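Local coordinates for importin subunit beta-1 (Saccharomyces cerevisiae, PDB 5OWU), which carries proteins into the nucleus by pairing with importin alpha, the adaptor that recognises the classical nuclear localization signal of the cargo, at residues A[472-477]-A[501-506]; A[522-527]-A[540-545]. All coordinates share one frame; numbering follows the deposited sequence.

In the fold
Followed from the N terminus, the chain shows how a HEAT solenoid is built from neighbours. Helix 467-484 ends HEAT 11, and contact 1 closes a short loop by bringing it against helix 496-507, the first helix of HEAT 12. Helix 516-530 completes that repeat, and contact 2 then closes a second, shorter loop onto helix 536-553 of HEAT 13. The two loops neither nest nor cross; they follow in series, their centres about 11 Å apart. Leu503 joins them, with CD2 3.6 Å from CB of Ala523, so this leucine ties HEAT 12 to the repeat before it and packs on the helix that carries contact 2.

Contact 1: A[472-477]-A[501-506]; sequences NCSWTI and DGLIGA
Leu503 meets Ser474 and Ile477 with the two methyls at the end of its side chain, and that division of labour illustrates how successive HEAT repeats are joined. The CB of Leu503 does not aim squarely at helix 467-484. With CG set anti to its own carbonyl carbon (chi1 -73°) and the chain extended beyond it, however, the branched end is carried closer to that helix. CD2 is the busier methyl: it lies 3.6 Å from Ser474 OG and 4.0 Å from Ile477 CD1. CD1 meets the other branch of the isoleucine, 4.2 Å from Ile477 CG2.

Ile477, whose CB does point at the opposite helix, presents both of its arms, the CG2 branch to one leucine methyl and the end of the CG1 arm to the other. The two side chains run in opposite senses and pass alongside each other, methyl against methyl. Ser474 sits one turn earlier on the same face, and its hydroxyl oxygen faces a methyl group. The CA atoms of Ser474 and Leu503, 7.4 Å apart, are the nearest such pair between the segments.

The surroundings place this joint between two repeats. Leu463 of helix 452-463 packs on Ser474 and Ile477, while Leu524 of helix 516-530 packs on Leu503. The leucine thus links the last helix of HEAT 11 to the second helix of its own repeat.

Chemically, the join between the two segments is one of van der Waals contact. It is small, with 130 Å² buried, both sides summed, and the three residues that touch are all buried. Methyl meets methyl, and one methyl meets a hydroxyl oxygen, without the directional constraint that a polar bond between the segments would impose.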
# COMPACT_ATOMS: atom_id res chain seq x y z
N ASN A 472 7.30 -9.94 20.68
CA ASN A 472 8.48 -10.04 19.84
C ASN A 472 9.05 -11.45 19.85
O ASN A 472 9.61 -11.89 18.84
CB ASN A 472 9.51 -9.00 20.30
CG ASN A 472 9.15 -7.61 19.81
OD1 ASN A 472 8.26 -7.45 18.97
ND2 ASN A 472 9.82 -6.60 20.34
N CYS A 473 8.87 -12.20 20.94
CA CYS A 473 9.33 -13.58 20.96
C CYS A 473 8.50 -14.46 20.04
O CYS A 473 9.03 -15.38 19.41
CB CYS A 473 9.31 -14.12 22.39
SG CYS A 473 10.64 -13.44 23.38
N SER A 474 7.19 -14.21 19.94
CA SER A 474 6.37 -14.96 18.98
C SER A 474 6.81 -14.67 17.55
O SER A 474 6.94 -15.58 16.73
CB SER A 474 4.88 -14.64 19.17
OG SER A 474 4.35 -15.37 20.27
N TRP A 475 7.01 -13.38 17.22
CA TRP A 475 7.51 -13.00 15.90
C TRP A 475 8.84 -13.68 15.60
O TRP A 475 9.09 -14.17 14.48
CB TRP A 475 7.65 -11.47 15.83
CG TRP A 475 8.27 -10.91 14.56
CD1 TRP A 475 7.65 -10.75 13.35
CD2 TRP A 475 9.60 -10.39 14.39
NE1 TRP A 475 8.52 -10.19 12.44
CE2 TRP A 475 9.72 -9.95 13.05
CE3 TRP A 475 10.70 -10.25 15.24
CZ2 TRP A 475 10.89 -9.39 12.54
CZ3 TRP A 475 11.88 -9.70 14.73
CH2 TRP A 475 11.96 -9.27 13.40
N THR A 476 9.72 -13.72 16.60
CA THR A 476 11.03 -14.34 16.45
C THR A 476 10.91 -15.83 16.21
O THR A 476 11.64 -16.40 15.39
CB THR A 476 11.87 -14.04 17.69
OG1 THR A 476 12.21 -12.65 17.70
CG2 THR A 476 13.15 -14.89 17.74
N ILE A 477 9.99 -16.49 16.91
CA ILE A 477 9.78 -17.92 16.70
C ILE A 477 9.29 -18.17 15.28
O ILE A 477 9.76 -19.09 14.60
CB ILE A 477 8.81 -18.48 17.76
CG1 ILE A 477 9.50 -18.52 19.12
CG2 ILE A 477 8.33 -19.87 17.37
CD1 ILE A 477 8.56 -18.75 20.29
N ASP A 501 4.60 -25.84 23.30
CA ASP A 501 4.15 -25.68 24.68
C ASP A 501 4.22 -24.21 25.08
O ASP A 501 3.22 -23.63 25.53
CB ASP A 501 4.99 -26.55 25.61
CG ASP A 501 4.67 -26.32 27.06
OD1 ASP A 501 3.69 -26.92 27.56
OD2 ASP A 501 5.39 -25.54 27.71
N GLY A 502 5.36 -23.57 24.82
CA GLY A 502 5.48 -22.17 25.18
C GLY A 502 4.42 -21.32 24.52
O GLY A 502 3.77 -20.50 25.16
N LEU A 503 4.20 -21.55 23.22
CA LEU A 503 3.24 -20.73 22.50
C LEU A 503 1.85 -20.95 23.05
O LEU A 503 1.08 -19.99 23.23
CB LEU A 503 3.31 -21.04 21.00
CG LEU A 503 4.55 -20.50 20.26
CD1 LEU A 503 4.63 -21.03 18.85
CD2 LEU A 503 4.52 -18.99 20.24
N ILE A 504 1.51 -22.20 23.40
CA ILE A 504 0.18 -22.44 23.95
C ILE A 504 0.03 -21.62 25.22
O ILE A 504 -0.99 -20.94 25.42
CB ILE A 504 -0.06 -23.94 24.18
CG1 ILE A 504 -0.29 -24.65 22.85
CG2 ILE A 504 -1.27 -24.16 25.10
CD1 ILE A 504 -0.38 -26.17 22.96
N GLY A 505 1.08 -21.58 26.04
CA GLY A 505 1.02 -20.81 27.26
C GLY A 505 0.72 -19.35 27.00
O GLY A 505 -0.09 -18.73 27.70
N ALA A 506 1.35 -18.77 25.96
CA ALA A 506 1.10 -17.37 25.67
C ALA A 506 -0.27 -17.18 25.06
O ALA A 506 -0.92 -16.15 25.28
CB ALA A 506 2.18 -16.82 24.73

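Contact 2: A[522-527]-A[540-545]; sequences SALTTM and ASISTF
Helix segments 522-527 and 540-545 approach to 10.9 Å between their axes and run roughly antiparallel, at 139° between their N-to-C directions. This is the packing of consecutive helices in a HEAT-repeat solenoid, here the second helix of HEAT 12 against the first of HEAT 13. The joining is done mostly by side chains, though Ile542 CD1 also nears the carbonyl oxygen of Leu524. Leu524 and Ile542, whose CA atoms are the nearest pair at 7.5 Å, stand at the centre of the contact.

Both residues direct CB toward the other helix. Leu524 divides its methyls between two neighbours: CD2 approaches Ile542 CG1 at 4.3 Å, a loose contact, while CD1 turns to Phe545. The far end of the isoleucine, CD1, extends to the next turn of the leucine's helix and rests 4.0 Å from Met527 CB. Met527 therefore meets Ile542 through the base of its side chain; its chain then bends at chi2 and chi3 and takes the sulfur and terminal methyl away from helix 536-553. Its CG packs instead on Leu503 of helix 496-507.

Around this apolar centre the neighbouring helices complete the packing. Val579 and Val583 of helix 563-586 touch Ile542, Ile504 of helix 496-507 touches Phe545, and the backbone carbonyl of Met527 accepts a hydrogen bond from Tyr496 OH.

Phe545 lies one turn beyond Ile542. Its ring is swung out with CG anti to the backbone N (chi1 162°), which brings the CD2 and CE2 atoms of the ring to the leucine, and the two side chains cross at about a right angle. The methyl approaches the ring obliquely, with Leu524 CD1 3.9 Å from Phe545 CE2 and slightly farther, at 4.2 Å, from Phe545 CD2.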
# COMPACT_ATOMS: atom_id res chain seq x y z
N SER A 522 -0.77 -16.41 16.14
CA SER A 522 -0.18 -16.35 14.81
C SER A 522 0.98 -17.32 14.71
O SER A 522 1.10 -18.05 13.71
CB SER A 522 0.28 -14.92 14.49
OG SER A 522 0.77 -14.86 13.17
N ALA A 523 1.83 -17.39 15.74
CA ALA A 523 2.97 -18.30 15.66
C ALA A 523 2.49 -19.74 15.63
O ALA A 523 3.05 -20.56 14.89
CB ALA A 523 3.92 -18.07 16.84
N LEU A 524 1.39 -20.04 16.34
CA LEU A 524 0.86 -21.39 16.27
C LEU A 524 0.47 -21.74 14.84
O LEU A 524 0.70 -22.87 14.38
CB LEU A 524 -0.34 -21.55 17.21
CG LEU A 524 -0.01 -21.64 18.71
CD1 LEU A 524 -1.30 -21.76 19.49
CD2 LEU A 524 0.91 -22.82 19.01
N THR A 525 -0.08 -20.78 14.11
CA THR A 525 -0.42 -21.05 12.72
C THR A 525 0.83 -21.44 11.95
O THR A 525 0.85 -22.45 11.24
CB THR A 525 -1.12 -19.84 12.11
OG1 THR A 525 -2.37 -19.63 12.80
CG2 THR A 525 -1.39 -20.05 10.64
N THR A 526 1.91 -20.67 12.13
CA THR A 526 3.18 -21.04 11.50
C THR A 526 3.58 -22.45 11.92
O THR A 526 3.96 -23.27 11.07
CB THR A 526 4.26 -20.02 11.89
OG1 THR A 526 3.92 -18.74 11.34
CG2 THR A 526 5.62 -20.43 11.37
N MET A 527 3.48 -22.77 13.22
CA MET A 527 3.91 -24.10 13.65
C MET A 527 3.12 -25.16 12.90
O MET A 527 3.68 -26.18 12.48
CB MET A 527 3.72 -24.28 15.15
CG MET A 527 4.40 -23.26 16.02
SD MET A 527 6.14 -23.08 15.65
CE MET A 527 6.85 -24.52 16.45
N ALA A 540 -0.97 -32.55 16.87
CA ALA A 540 -2.13 -32.97 17.65
C ALA A 540 -2.33 -32.05 18.85
O ALA A 540 -3.45 -31.61 19.12
CB ALA A 540 -1.97 -34.43 18.10
N SER A 541 -1.23 -31.69 19.53
CA SER A 541 -1.37 -30.84 20.71
C SER A 541 -2.03 -29.51 20.34
O SER A 541 -2.87 -29.01 21.10
CB SER A 541 -0.01 -30.60 21.36
OG SER A 541 0.49 -31.80 21.91
N ILE A 542 -1.68 -28.95 19.19
CA ILE A 542 -2.29 -27.68 18.78
C ILE A 542 -3.77 -27.89 18.53
O ILE A 542 -4.62 -27.12 19.01
CB ILE A 542 -1.57 -27.10 17.55
CG1 ILE A 542 -0.11 -26.80 17.87
CG2 ILE A 542 -2.27 -25.83 17.07
CD1 ILE A 542 0.73 -26.45 16.64
N SER A 543 -4.11 -28.95 17.81
CA SER A 543 -5.51 -29.19 17.45
C SER A 543 -6.36 -29.27 18.71
O SER A 543 -7.30 -28.49 18.90
CB SER A 543 -5.61 -30.47 16.62
OG SER A 543 -6.97 -30.80 16.38
N THR A 544 -5.99 -30.18 19.62
CA THR A 544 -6.66 -30.31 20.90
C THR A 544 -6.79 -28.96 21.59
O THR A 544 -7.86 -28.61 22.10
CB THR A 544 -5.89 -31.29 21.80
OG1 THR A 544 -5.91 -32.59 21.21
CG2 THR A 544 -6.49 -31.37 23.20
N PHE A 545 -5.71 -28.17 21.59
CA PHE A 545 -5.73 -26.91 22.32
C PHE A 545 -6.76 -25.96 21.73
O PHE A 545 -7.54 -25.34 22.46
CB PHE A 545 -4.35 -26.27 22.32
CG PHE A 545 -4.37 -24.80 22.67
CD1 PHE A 545 -4.58 -24.39 23.97
CD2 PHE A 545 -4.21 -23.84 21.69
CE1 PHE A 545 -4.61 -23.04 24.29
CE2 PHE A 545 -4.24 -22.50 22.00
CZ PHE A 545 -4.44 -22.09 23.29